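Major capsid protein (PDB 5J7O) probably forms, as a double jelly-roll subunit assembling in threes, the main building block of the Faustovirus capsid shell. Local coordinates at residues E428-A431 against A432-V435; S598-D602 against S603-C607; I399-P403 against E404-I408. All coordinates share one frame; numbering follows the deposited sequence.

Interaction 1: E428-A431 against A432-V435; sequences EVNA and ADQV
E428 and D433 bring their carboxylates together across a tight connection between two strands. OD2 of D433 faces both oxygens of E428, at 2.9 Å from E428 OE2 and 3.2 Å from E428 OE1. The two groups are nearly perpendicular, their planes 77° apart, and the side chains themselves cross at about a right angle. Torsions explain the meeting. E428 leaves the backbone with CG beside its own N, then bends sharply at chi2 (-81°), which carries the carboxylate across to the following strand. D433 holds CG roughly opposite its own N (chi1 -159°), sending its carboxylate back to meet it. All the oxygens in this encounter are acceptors if both acids are ionised, and E428 is buried, so the pair would be expected to repel; a raised pKa for one of them is plausible. Within the strand, Q434 N donates to D433 OD1, approaching on the anti side and well out of the carboxylate plane; the modelled separation is unusually short, so its exact length is doubtful. The same E428 OE2 also comes 3.3 Å from V435 CG2, the two side chains running past each other in opposite directions. The backbone is tied down by neighbours: D433 bonds to Y596, and the hydroxyl of Y596 bonds to N430 O. Strands 415-428 and 432-436 belong to different four-stranded sheets, and the contact lies inside the short loop between them, the B-C connection of the second jelly-roll.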
loop_
_atom_site.group_PDB
_atom_site.type_symbol
_atom_site.label_atom_id
_atom_site.label_comp_id
_atom_site.label_asym_id
_atom_site.label_seq_id
_atom_site.Cartn_x
_atom_site.Cartn_y
_atom_site.Cartn_z
ATOM N N GLU B 428 -10.444 -1.583 33.876
ATOM C CA GLU B 428 -11.641 -2.398 33.995
ATOM C C GLU B 428 -11.277 -3.867 34.139
ATOM O O GLU B 428 -10.336 -4.353 33.505
ATOM C CB GLU B 428 -12.552 -2.219 32.775
ATOM C CG GLU B 428 -13.248 -0.873 32.698
ATOM C CD GLU B 428 -14.477 -0.801 33.583
ATOM O OE1 GLU B 428 -14.727 -1.760 34.343
ATOM O OE2 GLU B 428 -15.199 0.215 33.511
ATOM N N VAL B 429 -12.030 -4.564 34.988
ATOM C CA VAL B 429 -12.094 -6.017 34.999
ATOM C C VAL B 429 -13.515 -6.513 34.776
ATOM O O VAL B 429 -13.780 -7.709 34.897
ATOM C CB VAL B 429 -11.508 -6.599 36.302
ATOM C CG1 VAL B 429 -10.020 -6.302 36.397
ATOM C CG2 VAL B 429 -12.251 -6.053 37.511
ATOM N N ASN B 430 -14.436 -5.609 34.452
ATOM C CA ASN B 430 -15.829 -5.956 34.219
ATOM C C ASN B 430 -16.064 -6.218 32.737
ATOM O O ASN B 430 -15.559 -5.491 31.878
ATOM C CB ASN B 430 -16.749 -4.834 34.704
ATOM C CG ASN B 430 -16.473 -4.434 36.141
ATOM O OD1 ASN B 430 -16.092 -3.297 36.420
ATOM N ND2 ASN B 430 -16.666 -5.371 37.063
ATOM N N ALA B 431 -16.835 -7.270 32.446
ATOM C CA ALA B 431 -17.139 -7.601 31.058
ATOM C C ALA B 431 -18.009 -6.538 30.402
ATOM O O ALA B 431 -17.977 -6.378 29.177
ATOM C CB ALA B 431 -17.821 -8.966 30.982
ATOM N N ALA B 432 -18.791 -5.809 31.195
ATOM C CA ALA B 432 -19.633 -4.735 30.692
ATOM C C ALA B 432 -19.757 -3.680 31.778
ATOM O O ALA B 432 -19.928 -4.015 32.954
ATOM C CB ALA B 432 -21.018 -5.248 30.284
ATOM N N ASP B 433 -19.665 -2.412 31.387
ATOM C CA ASP B 433 -19.709 -1.345 32.376
ATOM C C ASP B 433 -20.114 -0.040 31.708
ATOM O O ASP B 433 -20.029 0.115 30.487
ATOM C CB ASP B 433 -18.360 -1.185 33.087
ATOM C CG ASP B 433 -18.488 -0.487 34.427
ATOM O OD1 ASP B 433 -19.587 0.025 34.728
ATOM O OD2 ASP B 433 -17.489 -0.445 35.176
ATOM N N GLN B 434 -20.554 0.898 32.544
ATOM C CA GLN B 434 -20.968 2.234 32.128
ATOM C C GLN B 434 -20.036 3.220 32.820
ATOM O O GLN B 434 -20.073 3.358 34.048
ATOM C CB GLN B 434 -22.429 2.498 32.492
ATOM C CG GLN B 434 -23.394 1.378 32.100
ATOM C CD GLN B 434 -23.345 0.191 33.047
ATOM O OE1 GLN B 434 -23.334 0.354 34.268
ATOM N NE2 GLN B 434 -23.298 -1.013 32.487
ATOM N N VAL B 435 -19.199 3.897 32.040
ATOM C CA VAL B 435 -18.071 4.656 32.565
ATOM C C VAL B 435 -18.367 6.141 32.402
ATOM O O VAL B 435 -18.391 6.660 31.279
ATOM C CB VAL B 435 -16.762 4.270 31.864
ATOM C CG1 VAL B 435 -15.582 4.974 32.514
ATOM C CG2 VAL B 435 -16.580 2.760 31.892
#

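Interaction 2: S598-D602 against S603-C607; sequences SSFCD and SSNPC
A type I beta turn from D602 to N605 forms the tip of this loop. N605 N donates to D602 O over 2.8 Å, the bond that closes the turn. The side chains reinforce it: D602 CG sits between its backbone N and carbonyl carbon (chi1 51°), which places the carboxylate alongside the amide of N605, both pointing the same way. N605 ND2 thus donates to D602 OD1 at 3.1 Å (N-H...O 156°), on the syn side and only slightly out of the carboxylate plane. A second, weak bond comes to the same oxygen, S604 N to D602 OD1 at 3.2 Å. The F600 ring crosses the N605 side chain at about a right angle, with F600 CE2 3.5 Å from N605 CB. C607 SG lies in the plane of that ring, 3.9 Å from F600 CD2, a sulfur-aromatic contact at the edge. At the start of the loop, S598 OG accepts from F600 N (3.1 Å) and, almost straight, from C601 N (2.9 Å, 175°), an ST turn and ST motif. Between strands 592-597 and 607-620, this is the HI loop of a jelly-roll.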
loop_
_atom_site.group_PDB
_atom_site.type_symbol
_atom_site.label_atom_id
_atom_site.label_comp_id
_atom_site.label_asym_id
_atom_site.label_seq_id
_atom_site.Cartn_x
_atom_site.Cartn_y
_atom_site.Cartn_z
ATOM N N SER B 598 -17.925 -6.472 26.515
ATOM C CA SER B 598 -16.663 -7.081 26.125
ATOM C C SER B 598 -16.756 -8.596 26.204
ATOM O O SER B 598 -17.361 -9.144 27.130
ATOM C CB SER B 598 -15.516 -6.589 27.017
ATOM O OG SER B 598 -14.281 -7.161 26.623
ATOM N N SER B 599 -16.154 -9.262 25.224
ATOM C CA SER B 599 -15.970 -10.706 25.262
ATOM C C SER B 599 -14.605 -11.100 25.810
ATOM O O SER B 599 -14.346 -12.295 25.993
ATOM C CB SER B 599 -16.152 -11.303 23.862
ATOM O OG SER B 599 -17.479 -11.120 23.395
ATOM N N PHE B 600 -13.737 -10.129 26.088
ATOM C CA PHE B 600 -12.373 -10.386 26.529
ATOM C C PHE B 600 -12.118 -9.955 27.965
ATOM O O PHE B 600 -11.521 -10.709 28.738
ATOM C CB PHE B 600 -11.384 -9.674 25.593
ATOM C CG PHE B 600 -9.942 -9.925 25.931
ATOM C CD1 PHE B 600 -9.326 -11.104 25.549
ATOM C CD2 PHE B 600 -9.201 -8.982 26.626
ATOM C CE1 PHE B 600 -8.001 -11.343 25.856
ATOM C CE2 PHE B 600 -7.873 -9.213 26.936
ATOM C CZ PHE B 600 -7.274 -10.398 26.552
ATOM N N CYS B 601 -12.566 -8.760 28.344
ATOM C CA CYS B 601 -12.167 -8.164 29.614
ATOM C C CYS B 601 -12.817 -8.889 30.788
ATOM O O CYS B 601 -14.046 -8.976 30.873
ATOM C CB CYS B 601 -12.534 -6.683 29.632
ATOM S SG CYS B 601 -12.049 -5.808 31.138
ATOM N N ASP B 602 -11.987 -9.405 31.691
ATOM C CA ASP B 602 -12.437 -9.934 32.975
ATOM C C ASP B 602 -11.269 -9.846 33.953
ATOM O O ASP B 602 -10.234 -9.238 33.654
ATOM C CB ASP B 602 -12.986 -11.360 32.833
ATOM C CG ASP B 602 -12.044 -12.290 32.088
ATOM O OD1 ASP B 602 -10.814 -12.077 32.133
ATOM O OD2 ASP B 602 -12.540 -13.248 31.458
ATOM N N SER B 603 -11.434 -10.452 35.132
ATOM C CA SER B 603 -10.414 -10.347 36.172
ATOM C C SER B 603 -9.102 -11.006 35.770
ATOM O O SER B 603 -8.047 -10.630 36.292
ATOM C CB SER B 603 -10.930 -10.953 37.477
ATOM O OG SER B 603 -12.031 -10.216 37.980
ATOM N N SER B 604 -9.135 -11.974 34.856
ATOM C CA SER B 604 -7.905 -12.555 34.341
ATOM C C SER B 604 -7.294 -11.727 33.219
ATOM O O SER B 604 -6.151 -11.990 32.830
ATOM C CB SER B 604 -8.159 -13.980 33.847
ATOM O OG SER B 604 -8.770 -14.766 34.855
ATOM N N ASN B 605 -8.021 -10.740 32.696
ATOM C CA ASN B 605 -7.546 -9.903 31.593
ATOM C C ASN B 605 -8.000 -8.468 31.821
ATOM O O ASN B 605 -8.924 -7.976 31.165
ATOM C CB ASN B 605 -8.059 -10.433 30.251
ATOM C CG ASN B 605 -7.585 -11.843 29.962
ATOM O OD1 ASN B 605 -6.458 -12.049 29.511
ATOM N ND2 ASN B 605 -8.444 -12.822 30.219
ATOM N N PRO B 606 -7.366 -7.762 32.759
ATOM C CA PRO B 606 -7.731 -6.359 32.985
ATOM C C PRO B 606 -7.369 -5.494 31.788
ATOM O O PRO B 606 -6.336 -5.690 31.144
ATOM C CB PRO B 606 -6.915 -5.973 34.225
ATOM C CG PRO B 606 -5.775 -6.930 34.240
ATOM C CD PRO B 606 -6.311 -8.215 33.682
ATOM N N CYS B 607 -8.239 -4.531 31.493
ATOM C CA CYS B 607 -8.053 -3.626 30.371
ATOM C C CYS B 607 -8.299 -2.193 30.821
ATOM O O CYS B 607 -8.947 -1.941 31.839
ATOM C CB CYS B 607 -8.989 -3.974 29.204
ATOM S SG CYS B 607 -8.845 -5.667 28.590
#

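Interaction 3: I399-P403 against E404-I408; sequences IFVTP and EIHDI
T402 caps the N-terminus of helix 403-412, and its side chain lies beside that of I405, the two pointing the same way. With OG1 placed between the backbone N and carbonyl carbon (chi1 65°), the hydroxyl faces the first turn, where T402 OG1 accepts a weak bond from I405 N at 3.4 Å. The same oxygen touches I405 CG1 at 3.5 Å. Main-chain bonds confirm that the helix has begun: H406 N reaches T402 O at 3.0 Å, and D407 N meets P403 O almost linearly (N-H...O 174°). P403 and E404 also lie side by side; E404 bends at chi2 (83°), so its carboxylate doubles back and OE2 rests 3.5 Å from P403 CD. On another flank V401 and H406 cross at about a right angle, with V401 CG2 3.9 Å from H406 CB, while the imidazole leads away from the strand. The site joins the last strand of the first jelly-roll to the helix leading into the second, and a second subunit packs on it, its N22 on T402, its L25 on I405 and its N26 on E404. P403 O takes a second donor besides D407 N: a water that lies 2.9 Å from P403 O and also donates, weakly, to D407 OD1.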
loop_
_atom_site.group_PDB
_atom_site.type_symbol
_atom_site.label_atom_id
_atom_site.label_comp_id
_atom_site.label_asym_id
_atom_site.label_seq_id
_atom_site.Cartn_x
_atom_site.Cartn_y
_atom_site.Cartn_z
ATOM N N ILE B 399 5.958 33.295 12.143
ATOM C CA ILE B 399 5.288 33.998 11.055
ATOM C C ILE B 399 5.453 35.498 11.258
ATOM O O ILE B 399 5.241 36.011 12.364
ATOM C CB ILE B 399 3.801 33.610 10.980
ATOM C CG1 ILE B 399 3.659 32.127 10.629
ATOM C CG2 ILE B 399 3.066 34.479 9.972
ATOM C CD1 ILE B 399 2.227 31.671 10.465
ATOM N N PHE B 400 5.831 36.198 10.192
ATOM C CA PHE B 400 6.012 37.642 10.206
ATOM C C PHE B 400 4.995 38.285 9.274
ATOM O O PHE B 400 4.758 37.791 8.168
ATOM C CB PHE B 400 7.434 38.026 9.778
ATOM C CG PHE B 400 8.511 37.426 10.636
ATOM C CD1 PHE B 400 8.943 36.126 10.422
ATOM C CD2 PHE B 400 9.097 38.161 11.652
ATOM C CE1 PHE B 400 9.933 35.570 11.210
ATOM C CE2 PHE B 400 10.090 37.612 12.442
ATOM C CZ PHE B 400 10.508 36.315 12.221
ATOM N N VAL B 401 4.389 39.383 9.727
ATOM C CA VAL B 401 3.398 40.118 8.952
ATOM C C VAL B 401 3.710 41.606 9.049
ATOM O O VAL B 401 4.504 42.046 9.883
ATOM C CB VAL B 401 1.954 39.839 9.424
ATOM C CG1 VAL B 401 1.599 38.370 9.230
ATOM C CG2 VAL B 401 1.783 40.249 10.879
ATOM N N THR B 402 3.072 42.384 8.177
ATOM C CA THR B 402 3.314 43.817 8.141
ATOM C C THR B 402 2.806 44.477 9.422
ATOM O O THR B 402 1.854 43.997 10.045
ATOM C CB THR B 402 2.631 44.451 6.930
ATOM O OG1 THR B 402 1.209 44.319 7.055
ATOM C CG2 THR B 402 3.088 43.775 5.648
ATOM N N PRO B 403 3.435 45.579 9.844
ATOM C CA PRO B 403 2.979 46.254 11.070
ATOM C C PRO B 403 1.559 46.784 10.981
ATOM O O PRO B 403 0.849 46.789 11.994
ATOM C CB PRO B 403 3.995 47.394 11.239
ATOM C CG PRO B 403 5.200 46.949 10.473
ATOM C CD PRO B 403 4.668 46.179 9.305
ATOM N N GLU B 404 1.121 47.229 9.801
ATOM C CA GLU B 404 -0.220 47.787 9.669
ATOM C C GLU B 404 -1.285 46.720 9.885
ATOM O O GLU B 404 -2.259 46.939 10.617
ATOM C CB GLU B 404 -0.388 48.443 8.297
ATOM C CG GLU B 404 0.532 49.629 8.044
ATOM C CD GLU B 404 1.912 49.216 7.566
ATOM O OE1 GLU B 404 2.714 50.109 7.223
ATOM O OE2 GLU B 404 2.194 48.000 7.528
ATOM N N ILE B 405 -1.119 45.555 9.257
ATOM C CA ILE B 405 -2.099 44.485 9.413
ATOM C C ILE B 405 -1.993 43.852 10.796
ATOM O O ILE B 405 -2.993 43.370 11.344
ATOM C CB ILE B 405 -1.927 43.448 8.287
ATOM C CG1 ILE B 405 -2.246 44.086 6.935
ATOM C CG2 ILE B 405 -2.825 42.243 8.509
ATOM C CD1 ILE B 405 -3.686 44.538 6.804
ATOM N N HIS B 406 -0.798 43.857 11.392
ATOM C CA HIS B 406 -0.633 43.278 12.723
ATOM C C HIS B 406 -1.487 44.009 13.752
ATOM O O HIS B 406 -2.276 43.389 14.473
ATOM C CB HIS B 406 0.841 43.303 13.133
ATOM C CG HIS B 406 1.088 42.785 14.516
ATOM N ND1 HIS B 406 1.361 43.613 15.584
ATOM C CD2 HIS B 406 1.094 41.524 15.008
ATOM C CE1 HIS B 406 1.529 42.884 16.673
ATOM N NE2 HIS B 406 1.372 41.613 16.352
ATOM N N ASP B 407 -1.349 45.336 13.830
ATOM C CA ASP B 407 -2.116 46.091 14.815
ATOM C C ASP B 407 -3.614 46.042 14.532
ATOM O O ASP B 407 -4.417 46.085 15.468
ATOM C CB ASP B 407 -1.632 47.539 14.871
ATOM C CG ASP B 407 -0.261 47.669 15.507
ATOM O OD1 ASP B 407 0.194 46.704 16.154
ATOM O OD2 ASP B 407 0.355 48.747 15.367
ATOM N N ILE B 408 -4.008 45.947 13.261
ATOM C CA ILE B 408 -5.430 45.856 12.935
ATOM C C ILE B 408 -5.993 44.511 13.378
ATOM O O ILE B 408 -7.067 44.438 13.985
ATOM C CB ILE B 408 -5.652 46.093 11.431
ATOM C CG1 ILE B 408 -5.370 47.553 11.071
ATOM C CG2 ILE B 408 -7.069 45.706 11.031
ATOM C CD1 ILE B 408 -5.440 47.835 9.588
HETATM O O HOH W 1 2.507 46.512 14.351
#

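Along the chain the order is interaction 3, interaction 1, interaction 2. Interactions 1 and 2 are neighbours, with centres 9 Å apart: the BC and HI loops of the second jelly-roll lie together at one end of its two sheets, where strand 415-428 pairs with 607-620 in one sheet and 432-436 with 592-597 in the other. E428 N and C607 O, 2.6 Å apart, probably bond, and C601 SG packs on E428 O. Interaction 3 stands apart, its centre 54 Å from interaction 1 and 57 Å from interaction 2, where the first jelly-roll hands over to the second. The chain covers this distance largely along strand 415-428, after helix 403-412, from an intersubunit junction to the paired loops.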